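Local atomic coordinates of 3-oxoacyl-[acyl-carrier-protein] synthase 2 (Rickettsia rickettsii, PDB entry 4JGA), a protein that probably catalyses the condensation of malonyl-ACP with an acyl chain held on the enzyme, an elongation step of bacterial fatty acid synthesis. Residues 238-243 with 388-393; 163-168 with 178-183; 321-326 with 414-419. One frame throughout, in Å; residues are numbered along the deposited sequence.

Contact 1 joins two loops near the protein surface, its centre about 20 Å from that of the chain, one loop from each half of the ketoacyl synthase; its bonds run through an amide, a guanidinium, a carboxylate and a water. Contacts 2 and 3 are buried and reach the same mixed sheet on opposite sides of the chain's centre. In contact 2 a helix is pinned to the short strand 178-179, outermost within the subunit, by one serine hydroxyl, beside the second subunit. In contact 3 two parallel strands share a backbone ladder that ends in a potassium site. Contact 3 comes within about 7 Å (nearest atoms) of both others, though none touch.

Contact 1: 238-243 with 388-393; sequences PKKASR and TLNLDT
The guanidinium of R243 carries the backbone O of N390 over one face, displaced toward the rim. NH2 comes within 3.3 Å of that N390 O, but the angle is too poor for a hydrogen bond. Near the plane, at the edge, sits D392: R243 NH2 reaches D392 OD2 at 2.9 Å in a salt bridge that meets the carboxylate on its anti side but out of its plane, the two groups turned 51° apart. R243 NH1 binds K240 O at 2.7 Å, in the guanidinium plane and on a carbonyl lone pair. With CG lodged between the backbone N and the carbonyl carbon (chi1 50°) and a bend at chi3, the arginine folds across N390, and the CB atoms of R243 and N390 meet at 3.5 Å.

N390 stands at the third position of a type II turn, T388 to L391, and, with the positive phi of that position, points its side chain into the bend of segment 238-243. There the amide is held flat: ND2 gives one N-H to S242 O at 2.8 Å, almost straight but from above the plane of that carbonyl, and the other to K239 O at 3.0 Å. The turn belongs to the C-terminal half of this thiolase-fold synthase, the bend to the N-terminal half.

Water 1 takes N-H bonds from R243 NH1 and K240 NZ and gives its hydrogens to N390 OD1 and D392 OD2 (2.7 Å). K240 NZ itself stops 4.6 Å from D392 OD2, so the water bridges these opposite charges. R243 has a second carboxylate partner, D246, through NE; its other oxygen binds T393 N.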
ATOM      1  N   PRO A 238      16.245 -27.368 -10.125  1.00 27.65           N
ATOM      2  CA  PRO A 238      15.529 -26.275  -9.460  1.00 25.99           C
ATOM      3  C   PRO A 238      15.746 -26.207  -7.945  1.00 25.64           C
ATOM      4  O   PRO A 238      15.878 -25.116  -7.404  1.00 24.51           O
ATOM      5  CB  PRO A 238      14.057 -26.558  -9.770  1.00 25.51           C
ATOM      6  CG  PRO A 238      14.056 -27.439 -10.954  1.00 26.56           C
ATOM      7  CD  PRO A 238      15.360 -28.165 -11.003  1.00 27.99           C
ATOM      8  N   LYS A 239      15.787 -27.358  -7.283  1.00 26.40           N
ATOM      9  CA  LYS A 239      15.893 -27.372  -5.823  1.00 26.45           C
ATOM     10  C   LYS A 239      17.256 -26.945  -5.322  1.00 26.33           C
ATOM     11  O   LYS A 239      17.433 -26.767  -4.133  1.00 26.15           O
ATOM     12  CB  LYS A 239      15.610 -28.754  -5.249  1.00 27.73           C
ATOM     13  CG  LYS A 239      14.213 -29.320  -5.466  1.00 28.07           C
ATOM     14  CD  LYS A 239      14.251 -30.771  -4.974  1.00 29.85           C
ATOM     15  CE  LYS A 239      12.976 -31.548  -5.165  1.00 30.52           C
ATOM     16  NZ  LYS A 239      11.852 -30.963  -4.407  1.00 29.91           N
ATOM     17  N   LYS A 240      18.214 -26.787  -6.224  1.00 26.60           N
ATOM     18  CA  LYS A 240      19.558 -26.331  -5.862  1.00 26.91           C
ATOM     19  C   LYS A 240      19.792 -24.829  -6.095  1.00 25.25           C
ATOM     20  O   LYS A 240      20.842 -24.312  -5.746  1.00 25.16           O
ATOM     21  CB  LYS A 240      20.588 -27.141  -6.640  1.00 28.74           C
ATOM     22  CG  LYS A 240      20.643 -28.591  -6.191  1.00 30.54           C
ATOM     23  CD  LYS A 240      21.526 -29.439  -7.088  1.00 32.43           C
ATOM     24  CE  LYS A 240      23.007 -29.110  -6.965  1.00 33.55           C
ATOM     25  NZ  LYS A 240      23.613 -29.663  -5.726  1.00 34.66           N
ATOM     26  N   ALA A 241      18.828 -24.152  -6.707  1.00 19.48           N
ATOM     27  CA  ALA A 241      19.002 -22.763  -7.177  1.00 18.63           C
ATOM     28  C   ALA A 241      19.149 -21.765  -6.055  1.00 17.40           C
ATOM     29  O   ALA A 241      20.011 -20.874  -6.119  1.00 17.51           O
ATOM     30  CB  ALA A 241      17.837 -22.348  -8.078  1.00 18.27           C
ATOM     31  N   SER A 242      18.274 -21.871  -5.064  1.00 16.44           N
ATOM     32  CA  SER A 242      18.196 -20.869  -4.001  1.00 15.25           C
ATOM     33  C   SER A 242      19.189 -21.293  -2.897  1.00 15.59           C
ATOM     34  O   SER A 242      18.933 -22.242  -2.147  1.00 15.78           O
ATOM     35  CB  SER A 242      16.778 -20.755  -3.483  1.00 14.31           C
ATOM     36  OG  SER A 242      16.622 -19.680  -2.594  1.00 13.29           O
ATOM     37  N   ARG A 243      20.328 -20.592  -2.842  1.00 15.58           N
ATOM     38  CA  ARG A 243      21.474 -20.997  -2.017  1.00 15.99           C
ATOM     39  C   ARG A 243      22.107 -19.815  -1.275  1.00 15.39           C
ATOM     40  O   ARG A 243      23.259 -19.444  -1.514  1.00 15.74           O
ATOM     41  CB  ARG A 243      22.498 -21.768  -2.863  1.00 17.14           C
ATOM     42  CG  ARG A 243      22.908 -21.117  -4.171  1.00 17.55           C
ATOM     43  CD  ARG A 243      23.459 -22.149  -5.156  1.00 18.70           C
ATOM     44  NE  ARG A 243      24.434 -23.049  -4.546  1.00 19.58           N
ATOM     45  CZ  ARG A 243      24.301 -24.369  -4.341  1.00 20.26           C
ATOM     46  NH1 ARG A 243      23.222 -25.053  -4.706  1.00 20.15           N
ATOM     47  NH2 ARG A 243      25.293 -25.031  -3.748  1.00 21.11           N
ATOM     48  N   THR A 388      19.233 -23.380   6.343  1.00 15.73           N
ATOM     49  CA  THR A 388      19.559 -22.782   5.070  1.00 15.58           C
ATOM     50  C   THR A 388      19.962 -23.942   4.158  1.00 16.46           C
ATOM     51  O   THR A 388      21.067 -24.495   4.247  1.00 17.00           O
ATOM     52  CB  THR A 388      20.690 -21.756   5.186  1.00 15.55           C
ATOM     53  OG1 THR A 388      20.333 -20.765   6.158  1.00 14.88           O
ATOM     54  CG2 THR A 388      20.927 -21.119   3.865  1.00 15.34           C
ATOM     55  N   LEU A 389      19.029 -24.341   3.305  1.00 16.61           N
ATOM     56  CA  LEU A 389      19.323 -25.361   2.304  1.00 17.52           C
ATOM     57  C   LEU A 389      20.376 -24.862   1.326  1.00 17.85           C
ATOM     58  O   LEU A 389      20.576 -23.635   1.142  1.00 17.14           O
ATOM     59  CB  LEU A 389      18.058 -25.760   1.549  1.00 17.48           C
ATOM     60  CG  LEU A 389      16.916 -26.361   2.387  1.00 17.37           C
ATOM     61  CD1 LEU A 389      15.784 -26.765   1.458  1.00 17.44           C
ATOM     62  CD2 LEU A 389      17.417 -27.559   3.183  1.00 18.36           C
ATOM     63  N   ASN A 390      21.068 -25.824   0.722  1.00 18.87           N
ATOM     64  CA  ASN A 390      22.048 -25.555  -0.341  1.00 19.52           C
ATOM     65  C   ASN A 390      23.333 -24.835   0.091  1.00 19.67           C
ATOM     66  O   ASN A 390      24.153 -24.486  -0.749  1.00 19.92           O
ATOM     67  CB  ASN A 390      21.399 -24.814  -1.526  1.00 19.06           C
ATOM     68  CG  ASN A 390      20.304 -25.635  -2.182  1.00 19.40           C
ATOM     69  OD1 ASN A 390      20.477 -26.831  -2.379  1.00 20.50           O
ATOM     70  ND2 ASN A 390      19.162 -25.016  -2.483  1.00 18.51           N
ATOM     71  N   LEU A 391      23.527 -24.672   1.393  1.00 19.50           N
ATOM     72  CA  LEU A 391      24.707 -23.989   1.890  1.00 19.84           C
ATOM     73  C   LEU A 391      25.858 -24.979   1.959  1.00 21.28           C
ATOM     74  O   LEU A 391      26.258 -25.454   3.029  1.00 21.66           O
ATOM     75  CB  LEU A 391      24.417 -23.315   3.229  1.00 19.02           C
ATOM     76  CG  LEU A 391      25.516 -22.388   3.775  1.00 19.08           C
ATOM     77  CD1 LEU A 391      26.065 -21.465   2.693  1.00 19.02           C
ATOM     78  CD2 LEU A 391      24.978 -21.608   4.981  1.00 18.33           C
ATOM     79  N   ASP A 392      26.385 -25.285   0.770  1.00 22.34           N
ATOM     80  CA  ASP A 392      27.399 -26.307   0.589  1.00 23.62           C
ATOM     81  C   ASP A 392      28.781 -25.718   0.702  1.00 24.31           C
ATOM     82  O   ASP A 392      29.694 -26.364   1.217  1.00 25.07           O
ATOM     83  CB  ASP A 392      27.255 -26.935  -0.800  1.00 24.40           C
ATOM     84  CG  ASP A 392      25.906 -27.592  -1.014  1.00 24.08           C
ATOM     85  OD1 ASP A 392      25.410 -28.227  -0.071  1.00 24.44           O
ATOM     86  OD2 ASP A 392      25.342 -27.472  -2.118  1.00 23.93           O
ATOM     87  N   THR A 393      28.944 -24.493   0.202  1.00 23.92           N
ATOM     88  CA  THR A 393      30.235 -23.835   0.186  1.00 24.64           C
ATOM     89  C   THR A 393      30.072 -22.394   0.671  1.00 23.66           C
ATOM     90  O   THR A 393      29.970 -21.456  -0.132  1.00 23.10           O
ATOM     91  CB  THR A 393      30.850 -23.900  -1.217  1.00 25.56           C
ATOM     92  OG1 THR A 393      30.594 -25.194  -1.770  1.00 26.28           O
ATOM     93  CG2 THR A 393      32.367 -23.666  -1.145  1.00 26.66           C
TER
HETATM   94  O   HOH W   1      23.009 -27.696  -3.426  1.00 17.53           O

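Contact 2: 163-168 with 178-183; sequences LLSGLV and NQTAVT
S165 OG donates a hydrogen bond to Q179 O, 2.7 Å away, the donor standing well out along the carbonyl direction (C=O...OG angle 156°) and tilted modestly from its plane. The serine's CB points toward the strand, and with OG beside the backbone N (chi1 -74°) the hydroxyl lands on that oxygen. Next to this bond the N178 amide swings round to the helix. CG is anti to the backbone N (chi1 -154°), which brings ND2 to 3.5 Å from S165 CB and to 3.7 Å from the backbone N of G166, while OD1 stays 3.8 Å from S165 O. These are packing distances: the amide packs against the first turn of the helix. The methyl CG2 of T180 closes the group, 4.3 Å from S165 OG.

The pair forms the last leg of a beta-alpha-beta connection: the chain leaves strand 122-127, runs through several helices ending in 163-172, and returns as strand 178-179, parallel to 122-127 and outermost in the thiolase-fold sheet within the subunit. That neighbouring strand shapes the serine's surroundings, for L126 N gives S165 OG a weak hydrogen bond and L124 packs on S165, V168 and N178.

Farther out, L164 and V168 bury themselves against V99 and A102 of helix 93-109, and M91 covers L163 and L167. The second subunit lies against both segments: M292 of that subunit packs on L163 and L167, Q179 OE1 binds its S285, Q179 NE2 its D194, and T180 OG1 bonds V182 O of the same neighbouring chain.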
ATOM      1  N   LEU A 163      -8.290  -5.056  -2.336  1.00  7.44           N
ATOM      2  CA  LEU A 163      -9.451  -5.936  -2.317  1.00  7.82           C
ATOM      3  C   LEU A 163      -9.196  -7.250  -1.572  1.00  7.89           C
ATOM      4  O   LEU A 163     -10.139  -8.025  -1.318  1.00  8.05           O
ATOM      5  CB  LEU A 163     -10.010  -6.139  -3.729  1.00  8.20           C
ATOM      6  CG  LEU A 163     -11.213  -5.255  -4.082  1.00  8.56           C
ATOM      7  CD1 LEU A 163     -12.434  -5.728  -3.309  1.00  8.93           C
ATOM      8  CD2 LEU A 163     -10.980  -3.791  -3.790  1.00  8.61           C
ATOM      9  N   LEU A 164      -7.942  -7.496  -1.199  1.00  7.69           N
ATOM     10  CA  LEU A 164      -7.663  -8.608  -0.297  1.00  7.98           C
ATOM     11  C   LEU A 164      -8.202  -8.268   1.083  1.00  8.19           C
ATOM     12  O   LEU A 164      -9.043  -9.010   1.623  1.00  8.46           O
ATOM     13  CB  LEU A 164      -6.199  -8.936  -0.274  1.00  7.86           C
ATOM     14  CG  LEU A 164      -5.739  -9.897   0.840  1.00  8.03           C
ATOM     15  CD1 LEU A 164      -6.497 -11.219   0.900  1.00  8.30           C
ATOM     16  CD2 LEU A 164      -4.278 -10.157   0.604  1.00  8.00           C
ATOM     17  N   SER A 165      -7.806  -7.103   1.608  1.00  7.99           N
ATOM     18  CA  SER A 165      -8.420  -6.566   2.850  1.00  8.26           C
ATOM     19  C   SER A 165      -9.949  -6.452   2.687  1.00  8.54           C
ATOM     20  O   SER A 165     -10.698  -6.831   3.586  1.00  8.57           O
ATOM     21  CB  SER A 165      -7.835  -5.187   3.232  1.00  7.99           C
ATOM     22  OG  SER A 165      -6.525  -5.299   3.762  1.00  8.03           O
ATOM     23  N   GLY A 166     -10.400  -5.961   1.530  1.00  8.55           N
ATOM     24  CA  GLY A 166     -11.838  -5.842   1.272  1.00  8.96           C
ATOM     25  C   GLY A 166     -12.619  -7.158   1.465  1.00  9.37           C
ATOM     26  O   GLY A 166     -13.616  -7.193   2.171  1.00  9.62           O
ATOM     27  N   LEU A 167     -12.157  -8.228   0.817  1.00  9.52           N
ATOM     28  CA  LEU A 167     -12.862  -9.494   0.853  1.00 10.18           C
ATOM     29  C   LEU A 167     -12.805 -10.192   2.206  1.00 10.00           C
ATOM     30  O   LEU A 167     -13.791 -10.803   2.598  1.00 10.54           O
ATOM     31  CB  LEU A 167     -12.397 -10.443  -0.259  1.00 10.62           C
ATOM     32  CG  LEU A 167     -12.907 -10.084  -1.665  1.00 11.14           C
ATOM     33  CD1 LEU A 167     -12.412 -11.142  -2.649  1.00 11.61           C
ATOM     34  CD2 LEU A 167     -14.413 -10.037  -1.696  1.00 11.72           C
ATOM     35  N   VAL A 168     -11.684 -10.091   2.909  1.00  9.40           N
ATOM     36  CA  VAL A 168     -11.568 -10.681   4.232  1.00  9.40           C
ATOM     37  C   VAL A 168     -12.487  -9.891   5.144  1.00  9.42           C
ATOM     38  O   VAL A 168     -13.186 -10.474   5.957  1.00  9.50           O
ATOM     39  CB  VAL A 168     -10.133 -10.673   4.741  1.00  8.99           C
ATOM     40  CG1 VAL A 168     -10.021 -11.204   6.172  1.00  9.13           C
ATOM     41  CG2 VAL A 168      -9.256 -11.511   3.817  1.00  9.11           C
ATOM     42  N   ASN A 178      -9.384  -0.505   7.312  1.00  8.68           N
ATOM     43  CA  ASN A 178      -9.341  -1.407   6.166  1.00  9.37           C
ATOM     44  C   ASN A 178      -8.250  -0.906   5.238  1.00  8.87           C
ATOM     45  O   ASN A 178      -8.496  -0.025   4.402  1.00  8.75           O
ATOM     46  CB  ASN A 178     -10.686  -1.386   5.446  1.00 10.65           C
ATOM     47  CG  ASN A 178     -10.974  -2.661   4.691  1.00 12.56           C
ATOM     48  OD1 ASN A 178     -11.649  -3.557   5.233  1.00 13.72           O
ATOM     49  ND2 ASN A 178     -10.427  -2.794   3.435  1.00 13.03           N
ATOM     50  N   GLN A 179      -7.030  -1.399   5.468  1.00  8.54           N
ATOM     51  CA  GLN A 179      -5.830  -0.779   4.921  1.00  8.54           C
ATOM     52  C   GLN A 179      -4.864  -1.834   4.399  1.00  8.01           C
ATOM     53  O   GLN A 179      -5.149  -3.042   4.446  1.00  7.94           O
ATOM     54  CB  GLN A 179      -5.183   0.166   5.963  1.00  9.07           C
ATOM     55  CG  GLN A 179      -6.107   1.320   6.404  1.00  9.66           C
ATOM     56  CD  GLN A 179      -5.506   2.282   7.442  1.00 10.20           C
ATOM     57  OE1 GLN A 179      -6.208   2.796   8.306  1.00 11.01           O
ATOM     58  NE2 GLN A 179      -4.231   2.545   7.342  1.00 10.53           N
ATOM     59  N   THR A 180      -3.744  -1.367   3.865  1.00  7.69           N
ATOM     60  CA  THR A 180      -2.717  -2.213   3.247  1.00  7.38           C
ATOM     61  C   THR A 180      -1.341  -1.638   3.554  1.00  7.37           C
ATOM     62  O   THR A 180      -1.212  -0.508   4.060  1.00  7.44           O
ATOM     63  CB  THR A 180      -2.845  -2.265   1.693  1.00  7.31           C
ATOM     64  OG1 THR A 180      -2.449  -1.034   1.086  1.00  6.86           O
ATOM     65  CG2 THR A 180      -4.280  -2.599   1.257  1.00  7.50           C
ATOM     66  N   ALA A 181      -0.329  -2.418   3.238  1.00  7.27           N
ATOM     67  CA  ALA A 181       1.052  -1.930   3.108  1.00  7.50           C
ATOM     68  C   ALA A 181       1.513  -2.481   1.765  1.00  7.48           C
ATOM     69  O   ALA A 181       1.119  -3.603   1.392  1.00  7.63           O
ATOM     70  CB  ALA A 181       1.941  -2.475   4.225  1.00  7.72           C
ATOM     71  N   VAL A 182       2.279  -1.684   1.027  1.00  7.41           N
ATOM     72  CA  VAL A 182       2.787  -2.050  -0.269  1.00  7.45           C
ATOM     73  C   VAL A 182       4.204  -1.511  -0.346  1.00  8.09           C
ATOM     74  O   VAL A 182       4.436  -0.343  -0.625  1.00  8.07           O
ATOM     75  CB  VAL A 182       1.882  -1.525  -1.409  1.00  7.25           C
ATOM     76  CG1 VAL A 182       2.429  -1.905  -2.762  1.00  7.43           C
ATOM     77  CG2 VAL A 182       0.443  -2.092  -1.282  1.00  6.98           C
ATOM     78  N   THR A 183       5.175  -2.385  -0.080  1.00  8.66           N
ATOM     79  CA  THR A 183       6.576  -1.959  -0.019  1.00  9.21           C
ATOM     80  C   THR A 183       7.452  -3.035  -0.613  1.00  9.52           C
ATOM     81  O   THR A 183       8.444  -3.474  -0.001  1.00  9.77           O
ATOM     82  CB  THR A 183       6.985  -1.643   1.439  1.00  9.57           C
ATOM     83  OG1 THR A 183       6.669  -2.764   2.279  1.00  9.36           O
ATOM     84  CG2 THR A 183       6.290  -0.417   1.960  1.00  9.47           C
TER

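Contact 3: 321-326 with 414-419; sequences DYINAH and YVLSNS. With K (potassium ion), chain C; NA (sodium ion), chain E.
D321 and Y414 open a parallel ladder of backbone hydrogen bonds between strands 322-324 and 414-419, whose directions differ by 21°. D321 N binds Y414 O at 2.9 Å, L416 N binds Y322 O, N324 N binds L416 O at 2.8 Å, and N418 N closes the series on N324 O at 3.1 Å. Between these rungs, CA-H...O contacts run from V415, I323 and S417. A side chain lengthens the ladder: Y414 N donates to D321 OD2 at 3.3 Å, on the anti side and out of the plane of a carboxylate that also meets K411 and the backbone N of D413.

Apolar contact is lighter. Y322 and V415 lie side by side on one face of the sheet, CD2 of the ring 3.8 Å from CG1 of the valine, and on the other face I323 packs alongside L416.

Metals occupy both ends. Potassium is held by N324 O and OD1, A325 O, N418 O, and S417 OG at 2.9 Å, with E372 completing six oxygens. With CG anti to the backbone N (chi1 -172°), N324 puts OD1 2.7 Å from the potassium ion, beside its own O; its ND2 donates to Y322 OH at 3.0 Å, a hydroxyl that also hydrogen-bonds S355 OG, and this fixes the flip of the amide. At the far end, D321 OD1 binds sodium together with D318 O and two waters. Water 2, in the plane of the H326 imidazole, joins ND1 to S419 OG.

In the thiolase-fold sheet, strand 353-355 flanks 322-324 and strand 425-432 flanks 414-419. Helix 368-382 covers the Y322, N324, V415 and S417 face through S376 and I380, and helix 331-345 covers I323 and L416 through V341 and F345.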
ATOM      1  N   ASP A 321      18.024 -14.870  19.814  1.00 14.41           N
ATOM      2  CA  ASP A 321      18.506 -16.282  19.667  1.00 14.73           C
ATOM      3  C   ASP A 321      18.580 -16.759  18.215  1.00 14.10           C
ATOM      4  O   ASP A 321      19.455 -17.549  17.839  1.00 14.31           O
ATOM      5  CB  ASP A 321      17.595 -17.193  20.454  1.00 15.03           C
ATOM      6  CG  ASP A 321      17.623 -16.899  21.932  1.00 15.72           C
ATOM      7  OD1 ASP A 321      18.736 -16.791  22.507  1.00 16.20           O
ATOM      8  OD2 ASP A 321      16.520 -16.773  22.519  1.00 15.80           O
ATOM      9  N   TYR A 322      17.643 -16.271  17.402  1.00 13.16           N
ATOM     10  CA  TYR A 322      17.532 -16.716  16.015  1.00 12.81           C
ATOM     11  C   TYR A 322      17.104 -15.542  15.150  1.00 11.96           C
ATOM     12  O   TYR A 322      16.296 -14.711  15.586  1.00 11.49           O
ATOM     13  CB  TYR A 322      16.554 -17.908  15.875  1.00 12.84           C
ATOM     14  CG  TYR A 322      16.161 -18.195  14.442  1.00 12.49           C
ATOM     15  CD1 TYR A 322      17.086 -18.723  13.547  1.00 12.79           C
ATOM     16  CD2 TYR A 322      14.877 -17.907  13.962  1.00 11.83           C
ATOM     17  CE1 TYR A 322      16.742 -18.972  12.233  1.00 12.39           C
ATOM     18  CE2 TYR A 322      14.534 -18.171  12.643  1.00 11.48           C
ATOM     19  CZ  TYR A 322      15.476 -18.693  11.789  1.00 11.74           C
ATOM     20  OH  TYR A 322      15.171 -18.933  10.452  1.00 11.42           O
ATOM     21  N   ILE A 323      17.678 -15.492  13.944  1.00 11.67           N
ATOM     22  CA  ILE A 323      17.407 -14.475  12.950  1.00 10.91           C
ATOM     23  C   ILE A 323      16.940 -15.167  11.676  1.00 10.81           C
ATOM     24  O   ILE A 323      17.625 -16.034  11.125  1.00 11.05           O
ATOM     25  CB  ILE A 323      18.660 -13.651  12.605  1.00 11.03           C
ATOM     26  CG1 ILE A 323      19.207 -12.993  13.860  1.00 11.33           C
ATOM     27  CG2 ILE A 323      18.364 -12.625  11.492  1.00 10.35           C
ATOM     28  CD1 ILE A 323      20.547 -12.349  13.660  1.00 11.66           C
ATOM     29  N   ASN A 324      15.734 -14.807  11.244  1.00 10.37           N
ATOM     30  CA  ASN A 324      15.248 -15.233   9.957  1.00 10.28           C
ATOM     31  C   ASN A 324      15.604 -14.123   8.986  1.00 10.04           C
ATOM     32  O   ASN A 324      14.991 -13.034   8.991  1.00  9.79           O
ATOM     33  CB  ASN A 324      13.740 -15.520   9.968  1.00  9.94           C
ATOM     34  CG  ASN A 324      13.281 -16.158   8.661  1.00  9.87           C
ATOM     35  OD1 ASN A 324      12.973 -15.438   7.688  1.00  9.54           O
ATOM     36  ND2 ASN A 324      13.258 -17.513   8.609  1.00 10.14           N
ATOM     37  N   ALA A 325      16.626 -14.392   8.190  1.00 10.34           N
ATOM     38  CA  ALA A 325      17.213 -13.425   7.310  1.00 10.37           C
ATOM     39  C   ALA A 325      16.260 -13.101   6.134  1.00 10.16           C
ATOM     40  O   ALA A 325      15.291 -13.828   5.888  1.00  9.83           O
ATOM     41  CB  ALA A 325      18.523 -13.981   6.787  1.00 11.00           C
ATOM     42  N   HIS A 326      16.517 -11.988   5.462  1.00 10.23           N
ATOM     43  CA  HIS A 326      15.944 -11.755   4.171  1.00 10.35           C
ATOM     44  C   HIS A 326      16.541 -12.771   3.190  1.00 10.92           C
ATOM     45  O   HIS A 326      15.806 -13.563   2.597  1.00 10.98           O
ATOM     46  CB  HIS A 326      16.199 -10.325   3.707  1.00 10.47           C
ATOM     47  CG  HIS A 326      15.404  -9.953   2.496  1.00 10.57           C
ATOM     48  ND1 HIS A 326      14.043 -10.155   2.416  1.00 10.64           N
ATOM     49  CD2 HIS A 326      15.772  -9.393   1.319  1.00 10.92           C
ATOM     50  CE1 HIS A 326      13.598  -9.722   1.247  1.00 10.63           C
ATOM     51  NE2 HIS A 326      14.631  -9.254   0.562  1.00 10.99           N
ATOM     52  N   TYR A 414      13.792 -15.133  21.691  1.00 16.64           N
ATOM     53  CA  TYR A 414      13.670 -13.910  20.949  1.00 15.86           C
ATOM     54  C   TYR A 414      14.125 -14.155  19.529  1.00 14.92           C
ATOM     55  O   TYR A 414      15.200 -14.734  19.301  1.00 14.97           O
ATOM     56  CB  TYR A 414      14.546 -12.813  21.542  1.00 16.69           C
ATOM     57  CG  TYR A 414      14.139 -12.316  22.899  1.00 18.03           C
ATOM     58  CD1 TYR A 414      14.529 -12.979  24.070  1.00 19.38           C
ATOM     59  CD2 TYR A 414      13.397 -11.155  23.025  1.00 18.24           C
ATOM     60  CE1 TYR A 414      14.177 -12.485  25.328  1.00 21.03           C
ATOM     61  CE2 TYR A 414      13.029 -10.672  24.269  1.00 19.83           C
ATOM     62  CZ  TYR A 414      13.418 -11.331  25.396  1.00 21.26           C
ATOM     63  OH  TYR A 414      13.030 -10.813  26.590  1.00 23.38           O
ATOM     64  N   VAL A 415      13.334 -13.664  18.583  1.00 14.03           N
ATOM     65  CA  VAL A 415      13.635 -13.811  17.166  1.00 13.27           C
ATOM     66  C   VAL A 415      13.553 -12.473  16.439  1.00 12.69           C
ATOM     67  O   VAL A 415      12.655 -11.673  16.703  1.00 12.64           O
ATOM     68  CB  VAL A 415      12.665 -14.774  16.498  1.00 13.01           C
ATOM     69  CG1 VAL A 415      12.920 -14.829  14.987  1.00 12.50           C
ATOM     70  CG2 VAL A 415      12.806 -16.156  17.115  1.00 13.76           C
ATOM     71  N   LEU A 416      14.517 -12.243  15.550  1.00 12.56           N
ATOM     72  CA  LEU A 416      14.549 -11.098  14.660  1.00 12.13           C
ATOM     73  C   LEU A 416      14.298 -11.607  13.225  1.00 11.61           C
ATOM     74  O   LEU A 416      14.914 -12.591  12.789  1.00 11.85           O
ATOM     75  CB  LEU A 416      15.925 -10.401  14.718  1.00 13.01           C
ATOM     76  CG  LEU A 416      16.223  -9.302  13.697  1.00 12.93           C
ATOM     77  CD1 LEU A 416      15.412  -8.060  13.995  1.00 12.71           C
ATOM     78  CD2 LEU A 416      17.689  -8.932  13.693  1.00 14.20           C
ATOM     79  N   SER A 417      13.430 -10.918  12.490  1.00 10.83           N
ATOM     80  CA  SER A 417      13.172 -11.258  11.095  1.00 10.55           C
ATOM     81  C   SER A 417      13.277 -10.001  10.219  1.00 10.33           C
ATOM     82  O   SER A 417      12.660  -8.993  10.494  1.00  9.83           O
ATOM     83  CB  SER A 417      11.768 -11.888  10.948  1.00 10.33           C
ATOM     84  OG  SER A 417      11.518 -12.283   9.607  1.00 10.24           O
ATOM     85  N   ASN A 418      14.082 -10.104   9.164  1.00 10.84           N
ATOM     86  CA  ASN A 418      14.352  -9.031   8.246  1.00 10.90           C
ATOM     87  C   ASN A 418      13.645  -9.169   6.893  1.00 11.12           C
ATOM     88  O   ASN A 418      13.508 -10.270   6.370  1.00 11.10           O
ATOM     89  CB  ASN A 418      15.857  -8.976   7.965  1.00 11.75           C
ATOM     90  CG  ASN A 418      16.692  -8.639   9.178  1.00 12.19           C
ATOM     91  OD1 ASN A 418      16.235  -8.023  10.141  1.00 11.88           O
ATOM     92  ND2 ASN A 418      17.934  -9.062   9.141  1.00 13.43           N
ATOM     93  N   SER A 419      13.306  -8.022   6.305  1.00 11.24           N
ATOM     94  CA  SER A 419      12.846  -7.947   4.916  1.00 12.08           C
ATOM     95  C   SER A 419      13.284  -6.659   4.273  1.00 12.74           C
ATOM     96  O   SER A 419      13.070  -5.569   4.851  1.00 12.48           O
ATOM     97  CB  SER A 419      11.332  -7.949   4.807  1.00 11.84           C
ATOM     98  OG  SER A 419      10.761  -9.042   5.469  1.00 12.20           O
TER
HETATM   99  K     K C 501      12.997 -12.769   7.144  1.00  9.08           K
HETATM  100 NA    NA E 503      20.649 -15.197  23.116  1.00  8.31          NA
HETATM  101  O   HOH W   2      11.509 -11.005   3.817  1.00 13.66           O
HETATM  102  O   HOH W   3      23.102 -14.770  24.682  1.00 35.32           O
HETATM  103  O   HOH W   4      22.157 -16.358  21.391  1.00 21.59           O